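Side-chain contacts in capsular polysaccharide biosynthesis protein (PDB 4BQN), which binds coenzyme A and probably acts as an acetyltransferase in the biosynthesis of capsular polysaccharide: residues Y8-Y11 / Q15-A18; K21-C26 / E209-C214; E47-H52 / G74-S79; D61-Q66 / N84-G89. The protein carries 1 engineered substitution. All blocks are in the same frame, centred on the assembly; numbering follows the deposited sequence. Where two conformers were deposited one is given.

Contact 1 (Y8-Y11 / Q15-A18); sequences YSVY and QAPA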
loop_
_atom_site.group_PDB
_atom_site.type_symbol
_atom_site.label_atom_id
_atom_site.label_comp_id
_atom_site.label_asym_id
_atom_site.label_seq_id
_atom_site.Cartn_x
_atom_site.Cartn_y
_atom_site.Cartn_z
ATOM N N TYR A 8 -22.825 -0.082 -7.411
ATOM C CA TYR A 8 -21.584 0.596 -7.073
ATOM C C TYR A 8 -20.406 -0.063 -7.740
ATOM O O TYR A 8 -20.465 -1.231 -8.136
ATOM C CB TYR A 8 -21.363 0.675 -5.548
ATOM C CG TYR A 8 -20.682 -0.508 -4.896
ATOM C CD1 TYR A 8 -21.321 -1.741 -4.796
ATOM C CD2 TYR A 8 -19.409 -0.381 -4.354
ATOM C CE1 TYR A 8 -20.698 -2.815 -4.189
ATOM C CE2 TYR A 8 -18.781 -1.451 -3.735
ATOM C CZ TYR A 8 -19.421 -2.661 -3.661
ATOM O OH TYR A 8 -18.767 -3.717 -3.048
ATOM N N SER A 9 -19.329 0.699 -7.855
ATOM C CA SER A 9 -18.055 0.133 -8.248
ATOM C C SER A 9 -16.984 0.712 -7.356
ATOM O O SER A 9 -17.197 1.745 -6.707
ATOM C CB SER A 9 -17.740 0.451 -9.703
ATOM O OG SER A 9 -16.632 -0.314 -10.129
ATOM N N VAL A 10 -15.833 0.043 -7.328
ATOM C CA VAL A 10 -14.665 0.533 -6.597
ATOM C C VAL A 10 -13.479 0.575 -7.562
ATOM O O VAL A 10 -13.067 -0.463 -8.104
ATOM C CB VAL A 10 -14.305 -0.324 -5.360
ATOM C CG1 VAL A 10 -13.347 0.454 -4.469
ATOM C CG2 VAL A 10 -15.543 -0.717 -4.547
ATOM N N TYR A 11 -12.943 1.773 -7.778
ATOM C CA TYR A 11 -11.824 1.936 -8.690
ATOM C C TYR A 11 -10.628 2.511 -7.952
ATOM O O TYR A 11 -10.766 3.432 -7.148
ATOM C CB TYR A 11 -12.182 2.882 -9.827
ATOM C CG TYR A 11 -11.019 3.176 -10.730
ATOM C CD1 TYR A 11 -10.560 2.227 -11.637
ATOM C CD2 TYR A 11 -10.372 4.411 -10.670
ATOM C CE1 TYR A 11 -9.489 2.504 -12.468
ATOM C CE2 TYR A 11 -9.292 4.702 -11.501
ATOM C CZ TYR A 11 -8.856 3.738 -12.404
ATOM O OH TYR A 11 -7.803 4.042 -13.252
ATOM N N GLN A 15 -5.928 -2.054 -3.936
ATOM C CA GLN A 15 -6.758 -1.969 -2.739
ATOM C C GLN A 15 -8.235 -1.861 -3.071
ATOM O O GLN A 15 -9.072 -2.202 -2.221
ATOM C CB GLN A 15 -6.331 -0.769 -1.887
ATOM C CG GLN A 15 -4.893 -0.921 -1.384
ATOM C CD GLN A 15 -4.297 0.359 -0.832
ATOM O OE1 GLN A 15 -4.994 1.367 -0.612
ATOM N NE2 GLN A 15 -2.989 0.322 -0.581
ATOM N N ALA A 16 -8.555 -1.403 -4.291
ATOM C CA ALA A 16 -9.945 -1.204 -4.679
ATOM C C ALA A 16 -10.732 -2.523 -4.802
ATOM O O ALA A 16 -11.766 -2.662 -4.151
ATOM C CB ALA A 16 -10.049 -0.299 -5.900
ATOM N N PRO A 17 -10.238 -3.517 -5.575
ATOM C CA PRO A 17 -10.951 -4.793 -5.591
ATOM C C PRO A 17 -11.005 -5.429 -4.190
ATOM O O PRO A 17 -12.004 -6.066 -3.841
ATOM C CB PRO A 17 -10.127 -5.627 -6.589
ATOM C CG PRO A 17 -9.559 -4.586 -7.525
ATOM C CD PRO A 17 -9.185 -3.462 -6.609
ATOM N N ALA A 18 -9.948 -5.239 -3.395
ATOM C CA ALA A 18 -9.916 -5.784 -2.032
ATOM C C ALA A 18 -10.997 -5.148 -1.168
ATOM O O ALA A 18 -11.689 -5.853 -0.421
ATOM C CB ALA A 18 -8.547 -5.584 -1.398
#
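Val-10, near the end of strand 6-11, packs against Ala-16 in the first turn of helix 15-24. This is the opening strand-loop-helix step of an alpha/beta fold with a parallel sheet: helices 15-24 and 27-32 carry the chain over to strand 33-35, which runs parallel to and beside strand 6-11 in a beta-alpha-beta crossover. The join between the two segments is wholly van der Waals, with no hydrogen bond across it. Val-10 CG1 does most of the touching, lying 3.7 Å from Ala-16 CB and 3.5 Å from Ala-16 O. That branch stands anti to the backbone N (chi1 -165°), which turns it toward the helix start, while Val-10 as a whole also meets Leu-19 and Ala-20 further along the helix. The small methyl of Ala-16 lets the helix come close to the strand, with Val-10 CA and Ala-16 CA 5.4 Å apart.

Polar contacts gather around this apolar join and tie it to the ligand pocket. Gln-15 touches coenzyme A, and its NE2 donates to the carbonyls of Met-98 and Asn-200. The connecting loop carries Cys-14, to which coenzyme A can be covalently attached. At the strand end the Ala-16 methyl sits over the carbonyl group of Tyr-11: CB is 3.5 Å from Tyr-11 C, nearer to that carbon than to Tyr-11 O.

Contact 2 (K21-C26 / E209-C214); sequences KMLNSC and EIAARC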
loop_
_atom_site.group_PDB
_atom_site.type_symbol
_atom_site.label_atom_id
_atom_site.label_comp_id
_atom_site.label_asym_id
_atom_site.label_seq_id
_atom_site.Cartn_x
_atom_site.Cartn_y
_atom_site.Cartn_z
ATOM N N LYS A 21 -14.406 -6.548 -2.146
ATOM C CA LYS A 21 -14.555 -7.885 -1.582
ATOM C C LYS A 21 -14.958 -7.781 -0.103
ATOM O O LYS A 21 -15.848 -8.500 0.371
ATOM C CB LYS A 21 -13.252 -8.674 -1.754
ATOM C CG LYS A 21 -13.345 -10.161 -1.447
ATOM C CD LYS A 21 -14.005 -10.955 -2.569
ATOM C CE LYS A 21 -13.047 -11.237 -3.716
ATOM N NZ LYS A 21 -13.731 -11.989 -4.805
ATOM N N MET A 22 -14.302 -6.880 0.624
ATOM C CA MET A 22 -14.593 -6.731 2.038
ATOM C C MET A 22 -16.009 -6.203 2.252
ATOM O O MET A 22 -16.755 -6.763 3.046
ATOM C CB MET A 22 -13.546 -5.816 2.687
ATOM C CG MET A 22 -13.603 -5.768 4.205
ATOM S SD MET A 22 -13.334 -7.368 4.972
ATOM C CE MET A 22 -11.552 -7.528 4.852
ATOM N N LEU A 23 -16.380 -5.141 1.536
ATOM C CA LEU A 23 -17.738 -4.589 1.649
ATOM C C LEU A 23 -18.825 -5.611 1.330
ATOM O O LEU A 23 -19.819 -5.719 2.063
ATOM C CB LEU A 23 -17.907 -3.356 0.769
ATOM C CG LEU A 23 -17.185 -2.102 1.288
ATOM C CD1 LEU A 23 -17.105 -1.072 0.166
ATOM C CD2 LEU A 23 -17.870 -1.524 2.531
ATOM N N ASN A 24 -18.612 -6.396 0.274
ATOM C CA ASN A 24 -19.587 -7.409 -0.129
ATOM C C ASN A 24 -19.782 -8.484 0.935
ATOM O O ASN A 24 -20.806 -9.153 0.948
ATOM C CB ASN A 24 -19.156 -8.060 -1.443
ATOM C CG ASN A 24 -19.397 -7.170 -2.646
ATOM O OD1 ASN A 24 -20.023 -6.108 -2.554
ATOM N ND2 ASN A 24 -18.910 -7.613 -3.802
ATOM N N SER A 25 -18.802 -8.640 1.825
ATOM C CA SER A 25 -18.887 -9.634 2.902
ATOM C C SER A 25 -19.701 -9.175 4.118
ATOM O O SER A 25 -19.934 -9.969 5.025
ATOM C CB SER A 25 -17.482 -10.089 3.337
ATOM O OG SER A 25 -16.906 -9.210 4.291
ATOM N N CYS A 26 -20.143 -7.920 4.123
ATOM C CA CYS A 26 -21.024 -7.396 5.165
ATOM C C CYS A 26 -22.476 -7.566 4.712
ATOM O O CYS A 26 -22.881 -6.967 3.708
ATOM C CB CYS A 26 -20.729 -5.918 5.409
ATOM S SG CYS A 26 -21.908 -5.147 6.548
ATOM N N GLU A 209 -11.186 -2.046 8.679
ATOM C CA GLU A 209 -11.348 -0.702 9.224
ATOM C C GLU A 209 -11.755 0.302 8.141
ATOM O O GLU A 209 -12.696 1.084 8.336
ATOM C CB GLU A 209 -10.087 -0.225 9.962
ATOM C CG GLU A 209 -10.383 0.909 10.930
ATOM C CD GLU A 209 -11.279 0.483 12.087
ATOM O OE1 GLU A 209 -11.194 -0.686 12.537
ATOM O OE2 GLU A 209 -12.090 1.311 12.551
ATOM N N ILE A 210 -11.069 0.286 6.997
ATOM C CA ILE A 210 -11.410 1.232 5.924
ATOM C C ILE A 210 -12.801 0.937 5.351
ATOM O O ILE A 210 -13.559 1.867 5.067
ATOM C CB ILE A 210 -10.310 1.324 4.826
ATOM C CG1 ILE A 210 -10.546 2.495 3.879
ATOM C CG2 ILE A 210 -10.182 0.039 4.040
ATOM C CD1 ILE A 210 -10.381 3.831 4.537
ATOM N N ALA A 211 -13.149 -0.345 5.209
ATOM C CA ALA A 211 -14.496 -0.712 4.755
ATOM C C ALA A 211 -15.552 -0.176 5.739
ATOM O O ALA A 211 -16.593 0.332 5.322
ATOM C CB ALA A 211 -14.616 -2.216 4.602
ATOM N N ALA A 212 -15.287 -0.286 7.040
ATOM C CA ALA A 212 -16.186 0.283 8.043
ATOM C C ALA A 212 -16.360 1.791 7.847
ATOM O O ALA A 212 -17.492 2.298 7.916
ATOM C CB ALA A 212 -15.686 -0.031 9.444
ATOM N N ARG A 213 -15.269 2.517 7.588
ATOM C CA ARG A 213 -15.376 3.963 7.386
ATOM C C ARG A 213 -16.167 4.290 6.129
ATOM O O ARG A 213 -16.887 5.282 6.100
ATOM C CB ARG A 213 -14.015 4.659 7.382
ATOM C CG ARG A 213 -13.073 4.309 8.538
ATOM C CD ARG A 213 -13.714 4.352 9.923
ATOM N NE ARG A 213 -12.775 3.863 10.937
ATOM C CZ ARG A 213 -11.784 4.575 11.479
ATOM N NH1 ARG A 213 -11.584 5.853 11.133
ATOM N NH2 ARG A 213 -10.992 4.000 12.389
ATOM N N CYS A 214 -16.053 3.460 5.099
ATOM C CA CYS A 214 -16.883 3.637 3.925
ATOM C C CYS A 214 -18.361 3.497 4.288
ATOM O O CYS A 214 -19.187 4.295 3.859
ATOM C CB CYS A 214 -16.529 2.610 2.855
ATOM S SG CYS A 214 -14.928 2.870 2.084
#
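Where Met-22 and Leu-23 pack on Ala-211, no flat group enters the interface; the guanidinium of Arg-213 lies elsewhere on helix 204-217, with Glu-209 OE2 at its edge and in its plane. Arg-213 grips that one oxygen side-on through two nitrogens, NH2 at 2.9 Å from OE2 (N-H...O 153°) and NE at 3.1 Å from the same atom. OE2 is met on its anti side, and NH2 stands 30° out of the carboxylate plane. The pair spans one helical turn, and Phe-185 of helix 183-189 touches both residues.

The interface proper joins helix 15-24 to helix 204-217 beside the parallel sheet. The Ala-211 methyl is caught between two neighbours in the sequence: Met-22 CG lies 3.7 Å from Ala-211 CB, and Leu-23 CD2 lies 3.9 Å from the same CB. Met-22 brings CG there by setting it anti to its own N (chi1 -170°), after which the chain bends at its next two torsions. Leu-23 CD2 also reaches along helix 204-217, to Ala-211 O at 3.6 Å and more distantly to Cys-214 CB. Phe-227, from a loop, touches both Met-22 and Ala-211. Beyond the packing, Met-22 O accepts two bonds from Ser-25, one from its N and one from OG at 2.7 Å, the hydroxyl approaching in the carbonyl plane on a lone pair.

Contact 3 (E47-H52 / G74-S79); sequences EQIDRH and GEKYSS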
loop_
_atom_site.group_PDB
_atom_site.type_symbol
_atom_site.label_atom_id
_atom_site.label_comp_id
_atom_site.label_asym_id
_atom_site.label_seq_id
_atom_site.Cartn_x
_atom_site.Cartn_y
_atom_site.Cartn_z
ATOM N N GLU A 47 -9.264 -0.431 -23.767
ATOM C CA GLU A 47 -10.580 -0.879 -24.176
ATOM C C GLU A 47 -11.490 -0.997 -22.948
ATOM O O GLU A 47 -12.650 -0.576 -22.980
ATOM C CB GLU A 47 -10.479 -2.207 -24.934
ATOM C CG GLU A 47 -9.877 -2.091 -26.333
ATOM C CD GLU A 47 -8.389 -1.759 -26.347
ATOM O OE1 GLU A 47 -7.657 -2.164 -25.414
ATOM O OE2 GLU A 47 -7.944 -1.094 -27.308
ATOM N N GLN A 48 -10.953 -1.534 -21.857
ATOM C CA GLN A 48 -11.742 -1.688 -20.629
ATOM C C GLN A 48 -12.127 -0.351 -20.021
ATOM O O GLN A 48 -13.286 -0.142 -19.640
ATOM C CB GLN A 48 -11.006 -2.535 -19.599
ATOM C CG GLN A 48 -10.960 -4.000 -19.993
ATOM C CD GLN A 48 -9.962 -4.809 -19.204
ATOM O OE1 GLN A 48 -9.039 -4.279 -18.595
ATOM N NE2 GLN A 48 -10.129 -6.124 -19.241
ATOM N N ILE A 49 -11.162 0.556 -19.931
ATOM C CA ILE A 49 -11.442 1.850 -19.312
ATOM C C ILE A 49 -12.414 2.691 -20.142
ATOM O O ILE A 49 -13.268 3.410 -19.581
ATOM C CB ILE A 49 -10.149 2.605 -18.904
ATOM C CG1 ILE A 49 -10.409 3.450 -17.654
ATOM C CG2 ILE A 49 -9.579 3.431 -20.053
ATOM C CD1 ILE A 49 -10.522 2.640 -16.374
ATOM N N ASP A 50 -12.300 2.576 -21.472
ATOM C CA ASP A 50 -13.252 3.215 -22.389
ATOM C C ASP A 50 -14.668 2.697 -22.140
ATOM O O ASP A 50 -15.621 3.483 -22.052
ATOM C CB ASP A 50 -12.889 2.929 -23.851
ATOM C CG ASP A 50 -11.727 3.772 -24.369
ATOM O OD1 ASP A 50 -11.308 4.770 -23.740
ATOM O OD2 ASP A 50 -11.231 3.428 -25.464
ATOM N N ARG A 51 -14.806 1.377 -22.010
ATOM C CA ARG A 51 -16.104 0.744 -21.799
ATOM C C ARG A 51 -16.704 1.186 -20.461
ATOM O O ARG A 51 -17.903 1.454 -20.353
ATOM C CB ARG A 51 -15.933 -0.774 -21.843
ATOM C CG ARG A 51 -17.226 -1.578 -21.869
ATOM C CD ARG A 51 -16.975 -3.061 -22.144
ATOM N NE ARG A 51 -15.694 -3.287 -22.816
ATOM C CZ ARG A 51 -14.664 -3.951 -22.290
ATOM N NH1 ARG A 51 -14.756 -4.496 -21.083
ATOM N NH2 ARG A 51 -13.540 -4.077 -22.979
ATOM N N HIS A 52 -15.862 1.264 -19.430
ATOM C CA HIS A 52 -16.374 1.672 -18.134
ATOM C C HIS A 52 -16.859 3.111 -18.157
ATOM O O HIS A 52 -17.870 3.413 -17.533
ATOM C CB HIS A 52 -15.342 1.473 -17.033
ATOM C CG HIS A 52 -15.090 0.037 -16.718
ATOM N ND1 HIS A 52 -16.109 -0.859 -16.467
ATOM C CD2 HIS A 52 -13.936 -0.660 -16.617
ATOM C CE1 HIS A 52 -15.590 -2.051 -16.231
ATOM N NE2 HIS A 52 -14.272 -1.956 -16.314
ATOM N N GLY A 74 -2.329 8.485 -17.989
ATOM C CA GLY A 74 -3.120 9.303 -18.903
ATOM C C GLY A 74 -4.464 9.681 -18.313
ATOM O O GLY A 74 -4.938 9.068 -17.352
ATOM N N GLU A 75 -5.097 10.679 -18.919
ATOM C CA GLU A 75 -6.394 11.158 -18.458
ATOM C C GLU A 75 -7.440 10.063 -18.267
ATOM O O GLU A 75 -8.222 10.133 -17.317
ATOM C CB GLU A 75 -6.925 12.211 -19.429
ATOM C CG GLU A 75 -8.213 12.874 -18.954
ATOM C CD GLU A 75 -8.726 13.927 -19.902
ATOM O OE1 GLU A 75 -8.645 13.722 -21.127
ATOM O OE2 GLU A 75 -9.226 14.954 -19.404
ATOM N N LYS A 76 -7.474 9.075 -19.165
ATOM C CA LYS A 76 -8.554 8.077 -19.145
ATOM C C LYS A 76 -8.616 7.272 -17.846
ATOM O O LYS A 76 -9.677 6.760 -17.499
ATOM C CB LYS A 76 -8.438 7.117 -20.338
ATOM C CG LYS A 76 -8.723 7.750 -21.684
ATOM C CD LYS A 76 -8.659 6.695 -22.778
ATOM C CE LYS A 76 -9.133 7.257 -24.100
ATOM N NZ LYS A 76 -9.237 6.146 -25.073
ATOM N N TYR A 77 -7.472 7.137 -17.158
ATOM C CA TYR A 77 -7.376 6.339 -15.932
ATOM C C TYR A 77 -7.452 7.209 -14.684
ATOM O O TYR A 77 -7.432 6.692 -13.565
ATOM C CB TYR A 77 -6.070 5.538 -15.926
ATOM C CG TYR A 77 -5.916 4.692 -17.166
ATOM C CD1 TYR A 77 -6.502 3.430 -17.243
ATOM C CD2 TYR A 77 -5.222 5.170 -18.278
ATOM C CE1 TYR A 77 -6.392 2.661 -18.385
ATOM C CE2 TYR A 77 -5.110 4.408 -19.429
ATOM C CZ TYR A 77 -5.701 3.151 -19.470
ATOM O OH TYR A 77 -5.611 2.370 -20.600
ATOM N N SER A 78 -7.513 8.526 -14.868
ATOM C CA SER A 78 -7.484 9.452 -13.734
ATOM C C SER A 78 -8.823 9.504 -13.006
ATOM O O SER A 78 -9.894 9.387 -13.626
ATOM C CB SER A 78 -7.046 10.845 -14.182
ATOM O OG SER A 78 -8.063 11.479 -14.943
ATOM N N SER A 79 -8.770 9.665 -11.686
ATOM C CA SER A 79 -10.004 9.693 -10.908
ATOM C C SER A 79 -10.906 10.877 -11.263
ATOM O O SER A 79 -12.125 10.731 -11.310
ATOM C CB SER A 79 -9.704 9.651 -9.408
ATOM O OG SER A 79 -8.773 10.655 -9.030
HETATM O O HOH W 1 -11.929 6.295 -19.345
#
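Ile-49 and Asp-50, adjacent on helix 46-56, meet Lys-76 and Tyr-77, adjacent in the short 3-10 turn 75-77, so that an apolar pairing and a charged one lie next to each other. The Ile-49 side chain runs at a slant to the Tyr-77 ring, applying CG2 to the CE1 corner at 3.7 Å and CB at 3.8 Å from the same CE1. Its other branch points at the turn's backbone, CG1 standing 3.4 Å from Lys-76 O. The chi1 of -148° is well off a staggered value and places CG2 between the backbone N and the carbonyl carbon, which suggests a slightly strained fit. Arg-73 adds a cation-pi contact to the Tyr-77 ring.

Lys-76 starts toward the helix and stays extended beyond CG, its CB 3.9 Å from Ile-49 CG2. The stretched chain passes Ile-49 and carries the ammonium to Asp-50, where NZ donates to OD1 over 2.8 Å on the syn lone pair, forming a salt bridge. Between the two backbones a water donates to both Ile-49 O (3.2 Å) and Lys-76 O (2.9 Å), linking helix and turn through carbonyls that could not bond to each other directly.

The contact joins helix 46-56 to the connection between helices 70-73 and 79-83. Because Glu-46 forms a second salt bridge with Lys-76 NZ, the ammonium is shared by two carboxylates, which would probably stabilise its positive charge at this partly exposed margin.

Contact 4 (D61-Q66 / N84-G89); sequences DLFLYQ and NSMPPG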
loop_
_atom_site.group_PDB
_atom_site.type_symbol
_atom_site.label_atom_id
_atom_site.label_comp_id
_atom_site.label_asym_id
_atom_site.label_seq_id
_atom_site.Cartn_x
_atom_site.Cartn_y
_atom_site.Cartn_z
ATOM N N ASP A 61 -24.926 4.232 -8.898
ATOM C CA ASP A 61 -25.395 5.036 -7.778
ATOM C C ASP A 61 -24.225 5.520 -6.928
ATOM O O ASP A 61 -24.278 6.616 -6.360
ATOM C CB ASP A 61 -26.369 4.231 -6.923
ATOM C CG ASP A 61 -27.605 3.843 -7.687
ATOM O OD1 ASP A 61 -28.449 4.729 -7.909
ATOM O OD2 ASP A 61 -27.717 2.668 -8.075
ATOM N N LEU A 62 -23.179 4.697 -6.844
ATOM C CA LEU A 62 -22.029 4.985 -5.991
ATOM C C LEU A 62 -20.733 4.618 -6.694
ATOM O O LEU A 62 -20.612 3.517 -7.229
ATOM C CB LEU A 62 -22.147 4.202 -4.685
ATOM C CG LEU A 62 -20.937 4.197 -3.735
ATOM C CD1 LEU A 62 -20.627 5.588 -3.198
ATOM C CD2 LEU A 62 -21.148 3.200 -2.601
ATOM N N PHE A 63 -19.769 5.539 -6.669
ATOM C CA PHE A 63 -18.435 5.301 -7.209
ATOM C C PHE A 63 -17.483 5.537 -6.046
ATOM O O PHE A 63 -17.285 6.678 -5.624
ATOM C CB PHE A 63 -18.157 6.267 -8.366
ATOM C CG PHE A 63 -16.847 6.050 -9.093
ATOM C CD1 PHE A 63 -16.500 4.812 -9.626
ATOM C CD2 PHE A 63 -15.982 7.125 -9.300
ATOM C CE1 PHE A 63 -15.304 4.640 -10.317
ATOM C CE2 PHE A 63 -14.784 6.962 -9.987
ATOM C CZ PHE A 63 -14.444 5.718 -10.502
ATOM N N LEU A 64 -16.971 4.445 -5.482
ATOM C CA LEU A 64 -15.925 4.528 -4.462
ATOM C C LEU A 64 -14.612 4.440 -5.200
ATOM O O LEU A 64 -14.400 3.533 -5.990
ATOM C CB LEU A 64 -16.024 3.374 -3.462
ATOM C CG LEU A 64 -17.136 3.404 -2.417
ATOM C CD1 LEU A 64 -17.264 2.050 -1.734
ATOM C CD2 LEU A 64 -16.908 4.506 -1.389
ATOM N N TYR A 65 -13.726 5.399 -4.962
ATOM C CA TYR A 65 -12.506 5.418 -5.748
ATOM C C TYR A 65 -11.346 5.962 -4.948
ATOM O O TYR A 65 -11.529 6.745 -4.008
ATOM C CB TYR A 65 -12.706 6.259 -7.032
ATOM C CG TYR A 65 -12.848 7.730 -6.742
ATOM C CD1 TYR A 65 -14.086 8.279 -6.371
ATOM C CD2 TYR A 65 -11.734 8.564 -6.768
ATOM C CE1 TYR A 65 -14.204 9.625 -6.049
ATOM C CE2 TYR A 65 -11.842 9.913 -6.448
ATOM C CZ TYR A 65 -13.074 10.426 -6.083
ATOM O OH TYR A 65 -13.169 11.759 -5.774
ATOM N N GLN A 66 -10.145 5.576 -5.346
ATOM C CA GLN A 66 -8.949 6.177 -4.789
ATOM C C GLN A 66 -8.413 7.212 -5.758
ATOM O O GLN A 66 -8.565 7.060 -6.979
ATOM C CB GLN A 66 -7.897 5.103 -4.528
ATOM C CG GLN A 66 -8.384 4.072 -3.518
ATOM C CD GLN A 66 -7.349 3.028 -3.177
ATOM O OE1 GLN A 66 -6.826 2.355 -4.061
ATOM N NE2 GLN A 66 -7.056 2.872 -1.887
ATOM N N ASN A 84 -16.132 12.244 -13.316
ATOM C CA ASN A 84 -16.887 13.209 -14.115
ATOM C C ASN A 84 -18.030 12.590 -14.918
ATOM O O ASN A 84 -18.988 13.289 -15.271
ATOM C CB ASN A 84 -15.947 13.975 -15.047
ATOM C CG ASN A 84 -16.639 15.112 -15.763
ATOM O OD1 ASN A 84 -17.117 16.051 -15.135
ATOM N ND2 ASN A 84 -16.692 15.031 -17.088
ATOM N N SER A 85 -17.945 11.289 -15.188
ATOM C CA SER A 85 -18.964 10.601 -15.977
ATOM C C SER A 85 -20.112 10.023 -15.149
ATOM O O SER A 85 -21.012 9.365 -15.689
ATOM C CB SER A 85 -18.320 9.519 -16.840
ATOM O OG SER A 85 -17.699 10.115 -17.963
ATOM N N MET A 86 -20.099 10.267 -13.835
ATOM C CA MET A 86 -21.207 9.853 -12.963
ATOM C C MET A 86 -22.523 10.522 -13.356
ATOM O O MET A 86 -22.533 11.673 -13.796
ATOM C CB MET A 86 -20.892 10.163 -11.499
ATOM C CG MET A 86 -19.908 9.182 -10.871
ATOM S SD MET A 86 -20.598 7.525 -10.687
ATOM C CE MET A 86 -21.660 7.748 -9.264
ATOM N N PRO A 87 -23.650 9.809 -13.186
ATOM C CA PRO A 87 -24.940 10.413 -13.520
ATOM C C PRO A 87 -25.363 11.435 -12.455
ATOM O O PRO A 87 -24.823 11.402 -11.340
ATOM C CB PRO A 87 -25.886 9.214 -13.495
ATOM C CG PRO A 87 -25.292 8.320 -12.465
ATOM C CD PRO A 87 -23.812 8.423 -12.702
ATOM N N PRO A 88 -26.301 12.335 -12.808
ATOM C CA PRO A 88 -26.951 13.185 -11.818
ATOM C C PRO A 88 -27.518 12.347 -10.673
ATOM O O PRO A 88 -28.130 11.299 -10.903
ATOM C CB PRO A 88 -28.083 13.838 -12.613
ATOM C CG PRO A 88 -27.553 13.919 -14.002
ATOM C CD PRO A 88 -26.670 12.713 -14.187
ATOM N N GLY A 89 -27.283 12.791 -9.445
ATOM C CA GLY A 89 -27.767 12.067 -8.279
ATOM C C GLY A 89 -26.868 10.924 -7.845
ATOM O O GLY A 89 -27.081 10.351 -6.773
#
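Asp-61 OD2 accepts a hydrogen bond from the backbone N of Lys-7, while at the other end of the residue Asp-61 O is approached by Met-86 CE at 4.1 Å. Asp-61 leads into strand 62-65, an inner strand of the four-stranded parallel sheet, where strands 6-11 and 91-94 are its neighbours. Met-86 belongs to the loop that brings the chain from helix 79-83 back to strand 91-94, and its side chain reaches over to the start of strand 62-65. With chi2 and chi3 both bent, the thioether folds so that SD lies against Phe-63 CB, while CE reaches both CB and the backbone N.

Phe-63 carries CG anti to its N (chi1 -175°), and its ring heads off toward Leu-82 and Arg-83 of helix 79-83. Met-86 SD is set obliquely to the ring, 5.3 Å from its centroid and 49° off the normal, in a Met-aromatic contact. One face of the ring is met by Tyr-65 CB, 3.7 Å above its plane and toward the rim. Ile-57 and Leu-60 add apolar cover to Met-86. The closest approach between the segments is sulfur to methylene, Met-86 SD to Phe-63 CB at 3.6 Å, with Met-86 CE 3.9 Å from Phe-63 N.

Contacts 1 and 4 lie on adjacent strands of one parallel sheet, centres 13 Å apart, and meet just beyond the strand ends, where Gln-15 OE1, at the start of helix 15-24, and Gln-66 NE2 are 2.9 Å apart, a probable hydrogen bond. Contact 2 shares helix 15-24 with contact 1 and reaches contact 4 through Leu-23 CD1, 3.7 Å from Leu-64 CD1. Contact 3 meets contact 1 where Tyr-11 OH lies 2.7 Å from Tyr-77 O, a probable hydrogen bond. Contacts 2 and 3 do not touch, their nearest atoms being about 14 Å apart. Contact 1 borders the coenzyme A pocket, and the Tyr-77 side chain is about 9 Å from the ligand.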